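Local coordinates for protein branched-chain amino acid aminotransferase (PDB 5CE8) that catalyses the pyridoxal-phosphate-dependent transfer of an amino group between the branched-chain amino acids leucine, isoleucine and valine and 2-oxoglutarate, probably as part of their biosynthesis, at residues 41-46 / 160-165; 72-77 / 156-161. One frame throughout, in Å; residues are numbered along the deposited sequence.

Overall arrangement
Both contacts hold the loop that carries Lys162, the residue joined to pyridoxal phosphate. In interaction 1 this loop is bonded to residues 41-43 of strand 41-50, and Lys162 NZ lies 1.4 Å from PLP C4A, a covalent link. Interaction 2 packs the preceding turn against the end of helix 60-74; there the side chain of Ala161 is still about 9 Å from the cofactor, so this contact does not touch the cofactor. The two centres are 9 Å apart, and segments 160-165 and 156-161 share Met160 and Ala161. Ile74 joins them directly: its CD1 lies 3.8 Å from Val42 CG1, and its CG2 3.9 Å from Ala163 CB.

Interaction 1. Residues 41-46 / 160-165; sequences GVFEGI and MAKATG. With PLP (pyridoxal-5'-phosphate), chain D.
Phe43 N donates to Lys162 O (2.9 Å, N-H...O 158°) and Thr164 N to Gly41 O (3.1 Å), so two backbone bonds tie residues 41-43 to the lysine-bearing loop. At Lys162, centre of an inverse gamma turn, CG is anti to the backbone N (chi1 -157°) and the chain runs extended until it bends at chi4 (71°), where NZ is bonded to PLP C4A (1.4 Å) as in the internal aldimine of this family. The lysine crosses Phe43 at about a right angle: its CG lies over one ring face, 4.0 Å from the centroid and displaced toward the rim, a CH-pi contact. Farther along, Lys162 CE approaches Phe43 CE2 at 3.7 Å. Glu44 brings its carboxylate to the lysine's CD (OE1 4.0 Å), while its OE2 is hydrogen-bonded to His63 and its OE1 forms a salt bridge with Arg66, both of which bind the cofactor. Thr164 CG2 meets Phe43 CD1 obliquely at 3.8 Å. Tyr167 of the same chain and Tyr38 of the second subunit pack edge-to-face with Phe43. Strand 102-109 pairs with 41-50, and helix 60-74 lies against Val42 and Glu44, its Ser70 hydrogen-bonded to Lys162 N.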
loop_
_atom_site.group_PDB
_atom_site.type_symbol
_atom_site.label_atom_id
_atom_site.label_comp_id
_atom_site.label_asym_id
_atom_site.label_seq_id
_atom_site.Cartn_x
_atom_site.Cartn_y
_atom_site.Cartn_z
ATOM N N GLY A 41 -27.718 4.034 -0.427
ATOM C CA GLY A 41 -28.568 4.817 0.447
ATOM C C GLY A 41 -27.675 5.751 1.235
ATOM O O GLY A 41 -26.406 5.614 1.212
ATOM N N VAL A 42 -28.299 6.691 1.898
ATOM C CA VAL A 42 -27.666 7.414 3.005
ATOM C C VAL A 42 -28.575 7.430 4.233
ATOM O O VAL A 42 -29.831 7.324 4.112
ATOM C CB VAL A 42 -27.262 8.814 2.593
ATOM C CG1 VAL A 42 -26.338 8.711 1.427
ATOM C CG2 VAL A 42 -28.407 9.694 2.218
ATOM N N PHE A 43 -27.978 7.700 5.389
ATOM C CA PHE A 43 -28.771 7.817 6.602
ATOM C C PHE A 43 -28.142 8.865 7.516
ATOM O O PHE A 43 -27.067 9.438 7.206
ATOM C CB PHE A 43 -28.936 6.483 7.318
ATOM C CG PHE A 43 -27.647 5.866 7.788
ATOM C CD1 PHE A 43 -26.823 5.170 6.898
ATOM C CD2 PHE A 43 -27.264 5.985 9.101
ATOM C CE1 PHE A 43 -25.585 4.668 7.356
ATOM C CE2 PHE A 43 -26.099 5.397 9.606
ATOM C CZ PHE A 43 -25.265 4.763 8.731
ATOM N N GLU A 44 -28.832 9.080 8.627
ATOM C CA GLU A 44 -28.410 9.941 9.739
ATOM C C GLU A 44 -28.798 9.375 11.090
ATOM O O GLU A 44 -29.585 8.420 11.218
ATOM C CB GLU A 44 -29.032 11.321 9.630
ATOM C CG GLU A 44 -28.237 12.306 8.791
ATOM C CD GLU A 44 -26.834 12.553 9.326
ATOM O OE1 GLU A 44 -25.938 12.772 8.500
ATOM O OE2 GLU A 44 -26.683 12.458 10.551
ATOM N N GLY A 45 -28.287 10.008 12.136
ATOM C CA GLY A 45 -28.617 9.611 13.506
ATOM C C GLY A 45 -28.746 10.923 14.230
ATOM O O GLY A 45 -27.878 11.785 14.069
ATOM N N ILE A 46 -29.899 11.133 14.853
ATOM C CA ILE A 46 -30.149 12.398 15.532
ATOM C C ILE A 46 -30.779 12.074 16.843
ATOM O O ILE A 46 -31.688 11.249 16.886
ATOM C CB ILE A 46 -31.072 13.318 14.781
ATOM C CG1 ILE A 46 -30.577 13.504 13.327
ATOM C CG2 ILE A 46 -31.215 14.645 15.549
ATOM C CD1 ILE A 46 -31.553 14.253 12.360
ATOM N N MET A 160 -16.637 9.567 3.760
ATOM C CA MET A 160 -17.161 10.779 4.433
ATOM C C MET A 160 -18.673 10.835 4.291
ATOM O O MET A 160 -19.270 11.612 4.920
ATOM C CB MET A 160 -16.534 12.014 3.816
ATOM C CG MET A 160 -15.007 11.985 4.041
ATOM S SD MET A 160 -13.982 13.466 3.957
ATOM C CE MET A 160 -15.183 14.678 4.451
ATOM N N ALA A 161 -19.245 10.111 3.368
ATOM C CA ALA A 161 -20.688 10.090 3.268
ATOM C C ALA A 161 -21.189 9.057 4.248
ATOM O O ALA A 161 -20.611 7.976 4.313
ATOM C CB ALA A 161 -21.076 9.710 1.914
ATOM N N LYS A 162 -22.327 9.335 4.898
ATOM C CA LYS A 162 -22.971 8.401 5.826
ATOM C C LYS A 162 -23.823 7.493 4.993
ATOM O O LYS A 162 -25.085 7.578 4.918
ATOM C CB LYS A 162 -23.694 9.183 6.886
ATOM C CG LYS A 162 -23.889 8.349 8.162
ATOM C CD LYS A 162 -24.241 9.287 9.376
ATOM C CE LYS A 162 -24.446 8.531 10.638
ATOM N NZ LYS A 162 -23.114 8.022 11.103
ATOM N N ALA A 163 -23.157 6.614 4.312
ATOM C CA ALA A 163 -23.803 5.828 3.270
ATOM C C ALA A 163 -23.927 4.369 3.618
ATOM O O ALA A 163 -22.980 3.764 4.054
ATOM C CB ALA A 163 -23.070 6.020 1.937
ATOM N N THR A 164 -25.060 3.785 3.289
ATOM C CA THR A 164 -25.579 2.504 3.856
ATOM C C THR A 164 -24.651 1.351 3.634
ATOM O O THR A 164 -24.147 0.729 4.620
ATOM C CB THR A 164 -27.022 2.227 3.325
ATOM O OG1 THR A 164 -26.981 2.279 1.928
ATOM C CG2 THR A 164 -28.080 3.331 3.805
ATOM N N GLY A 165 -24.254 1.203 2.376
ATOM C CA GLY A 165 -23.424 0.108 1.931
ATOM C C GLY A 165 -22.068 0.016 2.608
ATOM O O GLY A 165 -21.652 -1.038 2.918
HETATM N N1 PLP D . -18.240 7.409 12.732
HETATM C C2 PLP D . -18.919 6.806 11.761
HETATM C C2A PLP D . -18.279 5.744 10.920
HETATM C C3 PLP D . -20.332 7.089 11.551
HETATM O O3 PLP D . -21.050 6.377 10.593
HETATM C C4 PLP D . -20.978 8.114 12.416
HETATM C C4A PLP D . -22.434 8.509 12.279
HETATM C C5 PLP D . -20.095 8.740 13.441
HETATM C C6 PLP D . -18.739 8.314 13.520
HETATM C C5A PLP D . -20.547 9.744 14.463
HETATM O O4P PLP D . -21.140 10.850 13.885
HETATM P P PLP D . -22.128 11.722 14.750
HETATM O O1P PLP D . -23.306 10.831 15.272
HETATM O O2P PLP D . -21.308 12.427 15.744
HETATM O O3P PLP D . -22.805 12.705 13.837
#

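Interaction 2. Residues 72-77 / 156-161; sequences KIIGLD and MMPVMA
Apolar contacts account for everything that passes between Ile73 and Ile74, at the end of helix 60-74, and Pro158 and Ala161 of the loop. Ile73 reaches across with its CG2 methyl, which lies 3.5 Å from Pro158 CB, closer than a usual carbon-carbon contact, and 3.7 Å from Ala161 CB. That methyl is anti to the backbone N of its own residue, while CG1 stands beside the N (chi1 -72°), a rotation that turns the short branch toward Pro158 CB and Ala161 CB. Ile74 also uses CG2, more loosely: Pro158 CG and Ala161 CB are each 4.1 Å away, and its side chain crosses the proline at about a right angle, whereas Ile73 slides past it in the opposite direction.

Hydrogen bonds are confined to the separate segments or go to other parts of the assembly. Within the loop, Ala161 N donates to Pro158 O (2.8 Å), closing a type I beta turn that brings both apolar residues to the helix. Pro158 is moreover the centre of an inverse gamma turn, with a weak bond from Val159 N to Met157 O.

With 190 Å² buried and no hydrogen bond linking the two segments, the fit depends on methyl and ring-carbon shape; the Ala161 N to Pro158 O bond holds the shape of the turn that presents Pro158 and Ala161, and the carbonyls of Lys72 and Ile73 bond instead to Arg273 of the third subunit.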
loop_
_atom_site.group_PDB
_atom_site.type_symbol
_atom_site.label_atom_id
_atom_site.label_comp_id
_atom_site.label_asym_id
_atom_site.label_seq_id
_atom_site.Cartn_x
_atom_site.Cartn_y
_atom_site.Cartn_z
ATOM N N LYS A 72 -25.233 13.767 -2.227
ATOM C CA LYS A 72 -24.563 14.374 -3.410
ATOM C C LYS A 72 -23.202 13.700 -3.588
ATOM O O LYS A 72 -22.685 13.528 -4.689
ATOM C CB LYS A 72 -24.350 15.864 -3.153
ATOM C CG LYS A 72 -23.320 16.532 -4.095
ATOM C CD LYS A 72 -22.784 17.856 -3.543
ATOM C CE LYS A 72 -23.370 19.056 -4.267
ATOM N NZ LYS A 72 -22.661 19.310 -5.543
ATOM N N ILE A 73 -22.594 13.339 -2.481
ATOM C CA ILE A 73 -21.358 12.553 -2.551
ATOM C C ILE A 73 -21.577 11.215 -3.343
ATOM O O ILE A 73 -20.771 10.880 -4.236
ATOM C CB ILE A 73 -20.820 12.341 -1.127
ATOM C CG1 ILE A 73 -20.258 13.660 -0.627
ATOM C CG2 ILE A 73 -19.730 11.333 -1.142
ATOM C CD1 ILE A 73 -19.682 13.598 0.773
ATOM N N ILE A 74 -22.659 10.513 -3.064
ATOM C CA ILE A 74 -22.883 9.166 -3.671
ATOM C C ILE A 74 -23.652 9.257 -4.986
ATOM O O ILE A 74 -23.749 8.275 -5.659
ATOM C CB ILE A 74 -23.514 8.097 -2.685
ATOM C CG1 ILE A 74 -25.008 8.328 -2.290
ATOM C CG2 ILE A 74 -22.602 7.909 -1.491
ATOM C CD1 ILE A 74 -25.743 7.057 -1.896
ATOM N N GLY A 75 -24.254 10.430 -5.280
ATOM C CA GLY A 75 -25.066 10.646 -6.520
ATOM C C GLY A 75 -26.513 10.182 -6.276
ATOM O O GLY A 75 -27.208 9.709 -7.196
ATOM N N LEU A 76 -26.971 10.258 -5.037
ATOM C CA LEU A 76 -28.377 9.945 -4.736
ATOM C C LEU A 76 -29.208 11.257 -4.779
ATOM O O LEU A 76 -28.732 12.289 -4.307
ATOM C CB LEU A 76 -28.352 9.351 -3.335
ATOM C CG LEU A 76 -29.701 8.959 -2.815
ATOM C CD1 LEU A 76 -30.282 7.859 -3.706
ATOM C CD2 LEU A 76 -29.578 8.542 -1.404
ATOM N N ASP A 77 -30.389 11.285 -5.418
ATOM C CA ASP A 77 -31.081 12.537 -5.660
ATOM C C ASP A 77 -32.157 12.601 -4.563
ATOM O O ASP A 77 -33.142 11.859 -4.593
ATOM C CB ASP A 77 -31.643 12.559 -7.095
ATOM C CG ASP A 77 -32.614 13.719 -7.371
ATOM O OD1 ASP A 77 -32.607 14.753 -6.700
ATOM O OD2 ASP A 77 -33.426 13.556 -8.297
ATOM N N MET A 156 -11.973 3.462 -2.659
ATOM C CA MET A 156 -12.965 2.433 -2.951
ATOM C C MET A 156 -14.436 2.745 -2.610
ATOM O O MET A 156 -15.335 2.312 -3.362
ATOM C CB MET A 156 -12.546 1.170 -2.148
ATOM C CG MET A 156 -11.132 0.700 -2.408
ATOM S SD MET A 156 -10.523 -0.333 -1.011
ATOM C CE MET A 156 -8.846 -0.309 -1.623
ATOM N N MET A 157 -14.694 3.480 -1.510
ATOM C CA MET A 157 -16.019 4.082 -1.281
ATOM C C MET A 157 -15.879 5.445 -0.586
ATOM O O MET A 157 -14.882 5.649 0.080
ATOM C CB MET A 157 -16.882 3.202 -0.416
ATOM C CG MET A 157 -17.241 1.782 -0.955
ATOM S SD MET A 157 -18.200 0.992 0.352
ATOM C CE MET A 157 -18.513 -0.450 -0.610
ATOM N N PRO A 158 -16.924 6.297 -0.648
ATOM C CA PRO A 158 -16.786 7.682 -0.177
ATOM C C PRO A 158 -17.156 7.780 1.256
ATOM O O PRO A 158 -18.260 8.195 1.614
ATOM C CB PRO A 158 -17.688 8.514 -1.136
ATOM C CG PRO A 158 -18.523 7.572 -1.770
ATOM C CD PRO A 158 -17.950 6.200 -1.675
ATOM N N VAL A 159 -16.180 7.359 2.086
ATOM C CA VAL A 159 -16.334 7.191 3.478
ATOM C C VAL A 159 -16.867 8.368 4.261
ATOM O O VAL A 159 -17.578 8.197 5.241
ATOM C CB VAL A 159 -15.099 6.672 4.144
ATOM C CG1 VAL A 159 -15.078 5.212 3.835
ATOM C CG2 VAL A 159 -13.839 7.390 3.679
ATOM N N MET A 160 -16.637 9.567 3.760
ATOM C CA MET A 160 -17.161 10.779 4.433
ATOM C C MET A 160 -18.673 10.835 4.291
ATOM O O MET A 160 -19.270 11.612 4.920
ATOM C CB MET A 160 -16.534 12.014 3.816
ATOM C CG MET A 160 -15.007 11.985 4.041
ATOM S SD MET A 160 -13.982 13.466 3.957
ATOM C CE MET A 160 -15.183 14.678 4.451
ATOM N N ALA A 161 -19.245 10.111 3.368
ATOM C CA ALA A 161 -20.688 10.090 3.268
ATOM C C ALA A 161 -21.189 9.057 4.248
ATOM O O ALA A 161 -20.611 7.976 4.313
ATOM C CB ALA A 161 -21.076 9.710 1.914
#